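Local structure of endo-arabinase (Bacteroides thetaiotaomicron, 5C0P) at residues Phe68-Trp81 with Thr96-Leu110. The protein probably hydrolyses glycosidic bonds in the breakdown of L-arabinan, as a metal-binding member of glycosyl hydrolase family 43. Residues are numbered along the deposited sequence; the frame is centred on the assembly and turned at random. Where two conformers were deposited one is given.
Sequences FIAKSDFWGQQDFW and TTFSNAGVKRGTSIL
An aromatic cluster joins the loop before strand 78-88 (Phe74) and that strand's start (Phe80) to Phe98 of the antiparallel strand 91-100. Both Phe98 pairs are T-shaped: the Phe74 edge meets one face of Phe98 (planes at 81°), and Phe98 CE1 stands 3.5 Å above the centre of the Phe80 ring. Phe68 extends the apolar patch, with Leu110 CD2 over its face, 3.5 Å from the ring centroid. In the five-bladed beta-propeller of family 43, these strands belong to one blade, and their pairing is irregular: Gln77 and Gln78 both oppose Ser99 (classic bulge), Phe80 and Trp81 both Thr97 (G1 bulge). Asn100 OD1 accepts from Gln77 N (3.0 Å) at the first bulge. Asp79 OD2 takes bonds from opposite sides of its carboxylate plane, from Ser99 OG (2.7 Å) and Arg105 NE (2.8 Å), the latter a salt bridge with a nearly straight N-H...O angle (167°). A bend at chi3 (-70°) turns the guanidinium so that Trp81 CH2 sits 3.4 Å above its centre, while Arg105 NH2 forms a salt bridge with Glu154. Phe98 CB makes an off-centre CH-pi contact with the six-membered ring of Trp75, whose NE1 hydrogen-bonds weakly to Ser108 OG (3.2 Å).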
loop_
_atom_site.group_PDB
_atom_site.type_symbol
_atom_site.label_atom_id
_atom_site.label_comp_id
_atom_site.label_asym_id
_atom_site.label_seq_id
_atom_site.Cartn_x
_atom_site.Cartn_y
_atom_site.Cartn_z
ATOM N N PHE A 68 -4.161 12.538 10.491
ATOM C CA PHE A 68 -4.676 11.677 11.559
ATOM C C PHE A 68 -3.812 11.666 12.807
ATOM O O PHE A 68 -2.632 11.298 12.757
ATOM C CB PHE A 68 -4.881 10.222 11.094
ATOM C CG PHE A 68 -5.448 9.334 12.168
ATOM C CD1 PHE A 68 -6.675 9.646 12.741
ATOM C CD2 PHE A 68 -4.769 8.214 12.620
ATOM C CE1 PHE A 68 -7.217 8.867 13.745
ATOM C CE2 PHE A 68 -5.317 7.417 13.635
ATOM C CZ PHE A 68 -6.538 7.749 14.194
ATOM N N ILE A 69 -4.414 12.071 13.923
ATOM C CA ILE A 69 -3.842 11.887 15.248
ATOM C C ILE A 69 -4.855 11.070 16.024
ATOM O O ILE A 69 -6.005 11.492 16.154
ATOM C CB ILE A 69 -3.706 13.219 16.001
ATOM C CG1 ILE A 69 -2.973 14.261 15.156
ATOM C CG2 ILE A 69 -3.032 12.994 17.364
ATOM C CD1 ILE A 69 -1.496 14.070 15.121
ATOM N N ALA A 70 -4.438 9.922 16.552
ATOM C CA ALA A 70 -5.362 9.045 17.268
ATOM C C ALA A 70 -5.833 9.660 18.576
ATOM O O ALA A 70 -5.032 10.187 19.357
ATOM C CB ALA A 70 -4.729 7.686 17.531
ATOM N N LYS A 71 -7.139 9.588 18.822
ATOM C CA LYS A 71 -7.668 9.879 20.151
ATOM C C LYS A 71 -7.297 8.711 21.059
ATOM O O LYS A 71 -6.908 7.646 20.577
ATOM C CB LYS A 71 -9.185 10.097 20.115
ATOM C CG LYS A 71 -9.592 11.341 19.332
ATOM C CD LYS A 71 -11.108 11.491 19.257
ATOM N N SER A 72 -7.413 8.906 22.371
ATOM C CA SER A 72 -6.970 7.892 23.327
ATOM C C SER A 72 -7.786 6.602 23.260
ATOM O O SER A 72 -7.311 5.543 23.664
ATOM C CB SER A 72 -6.979 8.446 24.751
ATOM O OG SER A 72 -8.285 8.824 25.139
ATOM N N ASP A 73 -9.009 6.689 22.746
ATOM C CA ASP A 73 -9.864 5.508 22.644
ATOM C C ASP A 73 -9.743 4.749 21.324
ATOM O O ASP A 73 -10.399 3.726 21.138
ATOM C CB ASP A 73 -11.329 5.848 22.946
ATOM C CG ASP A 73 -11.934 6.822 21.950
ATOM O OD1 ASP A 73 -11.224 7.306 21.042
ATOM O OD2 ASP A 73 -13.140 7.126 22.096
ATOM N N PHE A 74 -8.895 5.227 20.419
ATOM C CA PHE A 74 -8.646 4.494 19.179
ATOM C C PHE A 74 -7.972 3.166 19.489
ATOM O O PHE A 74 -7.086 3.089 20.344
ATOM C CB PHE A 74 -7.765 5.306 18.247
ATOM C CG PHE A 74 -7.569 4.680 16.894
ATOM C CD1 PHE A 74 -8.652 4.433 16.054
ATOM C CD2 PHE A 74 -6.298 4.360 16.453
ATOM C CE1 PHE A 74 -8.460 3.867 14.786
ATOM C CE2 PHE A 74 -6.097 3.793 15.195
ATOM C CZ PHE A 74 -7.185 3.547 14.359
ATOM N N TRP A 75 -8.386 2.115 18.785
ATOM C CA TRP A 75 -7.935 0.772 19.102
ATOM C C TRP A 75 -6.441 0.567 18.924
ATOM O O TRP A 75 -5.845 -0.250 19.625
ATOM C CB TRP A 75 -8.671 -0.252 18.234
ATOM C CG TRP A 75 -8.188 -0.314 16.804
ATOM C CD1 TRP A 75 -8.664 0.409 15.747
ATOM C CD2 TRP A 75 -7.160 -1.167 16.275
ATOM N NE1 TRP A 75 -7.980 0.080 14.600
ATOM C CE2 TRP A 75 -7.058 -0.890 14.894
ATOM C CE3 TRP A 75 -6.313 -2.130 16.836
ATOM C CZ2 TRP A 75 -6.141 -1.551 14.060
ATOM C CZ3 TRP A 75 -5.398 -2.781 16.006
ATOM C CH2 TRP A 75 -5.322 -2.492 14.637
ATOM N N GLY A 76 -5.849 1.280 17.971
ATOM C CA GLY A 76 -4.472 1.017 17.584
ATOM C C GLY A 76 -3.552 2.180 17.890
ATOM O O GLY A 76 -3.400 3.089 17.083
ATOM N N GLN A 77 -2.918 2.139 19.052
ATOM C CA GLN A 77 -2.089 3.259 19.472
ATOM C C GLN A 77 -0.651 3.161 18.976
ATOM O O GLN A 77 0.116 4.111 19.122
ATOM C CB GLN A 77 -2.122 3.418 20.988
ATOM C CG GLN A 77 -3.514 3.723 21.551
ATOM C CD GLN A 77 -3.993 5.127 21.208
ATOM O OE1 GLN A 77 -3.213 6.080 21.210
ATOM N NE2 GLN A 77 -5.284 5.259 20.910
ATOM N N GLN A 78 -0.286 2.027 18.382
ATOM C CA GLN A 78 1.092 1.819 17.921
ATOM C C GLN A 78 1.189 1.679 16.415
ATOM O O GLN A 78 0.186 1.403 15.742
ATOM C CB GLN A 78 1.707 0.578 18.594
ATOM C CG GLN A 78 1.860 0.725 20.098
ATOM C CD GLN A 78 2.414 -0.512 20.771
ATOM O OE1 GLN A 78 1.837 -1.015 21.734
ATOM N NE2 GLN A 78 3.547 -0.997 20.286
ATOM N N ASP A 79 2.406 1.904 15.910
ATOM C CA ASP A 79 2.812 1.676 14.516
ATOM C C ASP A 79 2.505 2.826 13.543
ATOM O O ASP A 79 3.418 3.548 13.170
ATOM C CB ASP A 79 2.326 0.320 13.960
ATOM C CG ASP A 79 2.745 -0.864 14.825
ATOM O OD1 ASP A 79 3.783 -0.777 15.513
ATOM O OD2 ASP A 79 2.030 -1.882 14.803
ATOM N N PHE A 80 1.245 2.981 13.128
ATOM C CA PHE A 80 0.865 3.993 12.123
ATOM C C PHE A 80 1.601 3.762 10.798
ATOM O O PHE A 80 2.033 4.709 10.143
ATOM C CB PHE A 80 1.140 5.429 12.617
ATOM C CG PHE A 80 0.167 5.926 13.662
ATOM C CD1 PHE A 80 -0.659 7.008 13.392
ATOM C CD2 PHE A 80 0.080 5.311 14.904
ATOM C CE1 PHE A 80 -1.562 7.469 14.343
ATOM C CE2 PHE A 80 -0.823 5.766 15.870
ATOM C CZ PHE A 80 -1.644 6.851 15.577
ATOM N N TRP A 81 1.735 2.500 10.409
ATOM C CA TRP A 81 2.555 2.147 9.250
ATOM C C TRP A 81 1.841 2.304 7.925
ATOM O O TRP A 81 0.662 1.951 7.787
ATOM C CB TRP A 81 3.035 0.700 9.343
ATOM C CG TRP A 81 4.008 0.422 10.441
ATOM C CD1 TRP A 81 4.650 1.329 11.234
ATOM C CD2 TRP A 81 4.450 -0.870 10.862
ATOM N NE1 TRP A 81 5.473 0.676 12.120
ATOM C CE2 TRP A 81 5.359 -0.674 11.919
ATOM C CE3 TRP A 81 4.158 -2.174 10.449
ATOM C CZ2 TRP A 81 5.991 -1.741 12.566
ATOM C CZ3 TRP A 81 4.773 -3.230 11.098
ATOM C CH2 TRP A 81 5.680 -3.008 12.144
ATOM N N THR A 96 -4.457 2.387 7.178
ATOM C CA THR A 96 -3.183 2.443 7.899
ATOM C C THR A 96 -3.086 1.260 8.855
ATOM O O THR A 96 -4.108 0.748 9.325
ATOM C CB THR A 96 -3.035 3.782 8.676
ATOM O OG1 THR A 96 -3.089 4.868 7.739
ATOM C CG2 THR A 96 -1.706 3.870 9.427
ATOM N N THR A 97 -1.864 0.818 9.129
ATOM C CA THR A 97 -1.658 -0.355 9.965
ATOM C C THR A 97 -1.261 0.041 11.388
ATOM O O THR A 97 -0.399 0.898 11.605
ATOM C CB THR A 97 -0.621 -1.291 9.318
ATOM O OG1 THR A 97 -1.153 -1.781 8.072
ATOM C CG2 THR A 97 -0.295 -2.458 10.231
ATOM N N PHE A 98 -1.913 -0.589 12.368
ATOM C CA PHE A 98 -1.705 -0.262 13.769
ATOM C C PHE A 98 -1.599 -1.543 14.577
ATOM O O PHE A 98 -1.931 -2.618 14.090
ATOM C CB PHE A 98 -2.904 0.524 14.334
ATOM C CG PHE A 98 -3.255 1.773 13.563
ATOM C CD1 PHE A 98 -2.646 2.993 13.857
ATOM C CD2 PHE A 98 -4.240 1.736 12.581
ATOM C CE1 PHE A 98 -2.993 4.152 13.150
ATOM C CE2 PHE A 98 -4.598 2.887 11.872
ATOM C CZ PHE A 98 -3.972 4.099 12.162
ATOM N N SER A 99 -1.165 -1.421 15.825
ATOM C CA SER A 99 -1.276 -2.506 16.785
ATOM C C SER A 99 -1.481 -1.897 18.166
ATOM O O SER A 99 -1.441 -0.677 18.329
ATOM C CB SER A 99 -0.032 -3.397 16.774
ATOM O OG SER A 99 1.119 -2.695 17.210
ATOM N N ASN A 100 -1.709 -2.741 19.164
ATOM C CA ASN A 100 -1.862 -2.264 20.526
ATOM C C ASN A 100 -1.497 -3.398 21.453
ATOM O O ASN A 100 -1.451 -4.554 21.028
ATOM C CB ASN A 100 -3.313 -1.838 20.774
ATOM C CG ASN A 100 -3.436 -0.711 21.782
ATOM O OD1 ASN A 100 -3.055 0.423 21.505
ATOM N ND2 ASN A 100 -3.988 -1.015 22.950
ATOM N N ALA A 101 -1.236 -3.084 22.715
ATOM C CA ALA A 101 -1.079 -4.137 23.702
ATOM C C ALA A 101 -2.358 -4.969 23.702
ATOM O O ALA A 101 -3.461 -4.421 23.787
ATOM C CB ALA A 101 -0.821 -3.548 25.073
ATOM N N GLY A 102 -2.212 -6.280 23.548
ATOM C CA GLY A 102 -3.351 -7.181 23.580
ATOM C C GLY A 102 -4.202 -7.257 22.321
ATOM O O GLY A 102 -5.256 -7.898 22.332
ATOM N N VAL A 103 -3.774 -6.597 21.243
ATOM C CA VAL A 103 -4.462 -6.703 19.958
ATOM C C VAL A 103 -3.445 -6.933 18.850
ATOM O O VAL A 103 -2.464 -6.190 18.734
ATOM C CB VAL A 103 -5.246 -5.423 19.607
ATOM C CG1 VAL A 103 -6.215 -5.700 18.471
ATOM C CG2 VAL A 103 -5.988 -4.888 20.822
ATOM N N LYS A 104 -3.682 -7.941 18.016
ATOM C CA LYS A 104 -2.771 -8.202 16.905
ATOM C C LYS A 104 -2.732 -7.046 15.913
ATOM O O LYS A 104 -3.719 -6.322 15.722
ATOM C CB LYS A 104 -3.137 -9.505 16.188
ATOM C CG LYS A 104 -2.782 -10.745 16.992
ATOM C CD LYS A 104 -2.735 -11.986 16.125
ATOM C CE LYS A 104 -2.199 -13.160 16.925
ATOM N NZ LYS A 104 -2.820 -13.183 18.273
ATOM N N ARG A 105 -1.576 -6.870 15.282
ATOM C CA ARG A 105 -1.414 -5.866 14.242
ATOM C C ARG A 105 -2.454 -6.060 13.145
ATOM O O ARG A 105 -2.765 -7.194 12.769
ATOM C CB ARG A 105 -0.004 -5.967 13.652
ATOM C CG ARG A 105 0.319 -4.888 12.632
ATOM C CD ARG A 105 1.810 -4.811 12.350
ATOM N NE ARG A 105 2.538 -4.285 13.501
ATOM C CZ ARG A 105 3.574 -4.883 14.077
ATOM N NH1 ARG A 105 4.159 -4.318 15.122
ATOM N NH2 ARG A 105 4.029 -6.038 13.609
ATOM N N GLY A 106 -3.010 -4.959 12.657
ATOM C CA GLY A 106 -3.945 -5.020 11.549
ATOM C C GLY A 106 -4.104 -3.680 10.872
ATOM O O GLY A 106 -3.666 -2.652 11.392
ATOM N N THR A 107 -4.739 -3.683 9.711
ATOM C CA THR A 107 -4.990 -2.449 8.986
ATOM C C THR A 107 -6.407 -2.011 9.311
ATOM O O THR A 107 -7.320 -2.836 9.330
ATOM C CB THR A 107 -4.830 -2.673 7.473
ATOM O OG1 THR A 107 -3.502 -3.138 7.210
ATOM C CG2 THR A 107 -5.099 -1.383 6.690
ATOM N N SER A 108 -6.597 -0.730 9.602
ATOM C CA SER A 108 -7.955 -0.227 9.777
ATOM C C SER A 108 -8.242 0.928 8.834
ATOM O O SER A 108 -7.325 1.484 8.201
ATOM C CB SER A 108 -8.293 0.103 11.238
ATOM O OG SER A 108 -7.739 1.326 11.620
ATOM N N ILE A 109 -9.525 1.245 8.710
ATOM C CA ILE A 109 -9.998 2.209 7.729
ATOM C C ILE A 109 -10.586 3.423 8.437
ATOM O O ILE A 109 -11.371 3.295 9.389
ATOM C CB ILE A 109 -11.040 1.571 6.800
ATOM C CG1 ILE A 109 -10.413 0.381 6.059
ATOM C CG2 ILE A 109 -11.602 2.612 5.816
ATOM C CD1 ILE A 109 -11.413 -0.465 5.245
ATOM N N LEU A 110 -10.170 4.605 7.985
ATOM C CA LEU A 110 -10.630 5.864 8.560
ATOM C C LEU A 110 -11.165 6.713 7.424
ATOM O O LEU A 110 -10.796 6.504 6.266
ATOM C CB LEU A 110 -9.479 6.576 9.276
ATOM C CG LEU A 110 -8.834 5.732 10.384
ATOM C CD1 LEU A 110 -7.608 4.948 9.878
ATOM C CD2 LEU A 110 -8.479 6.598 11.553
HETATM O O HOH W 1 -0.683 -0.128 23.054
HETATM O O HOH W 2 4.351 -2.266 17.735
HETATM O O HOH W 3 -0.840 0.014 6.114
#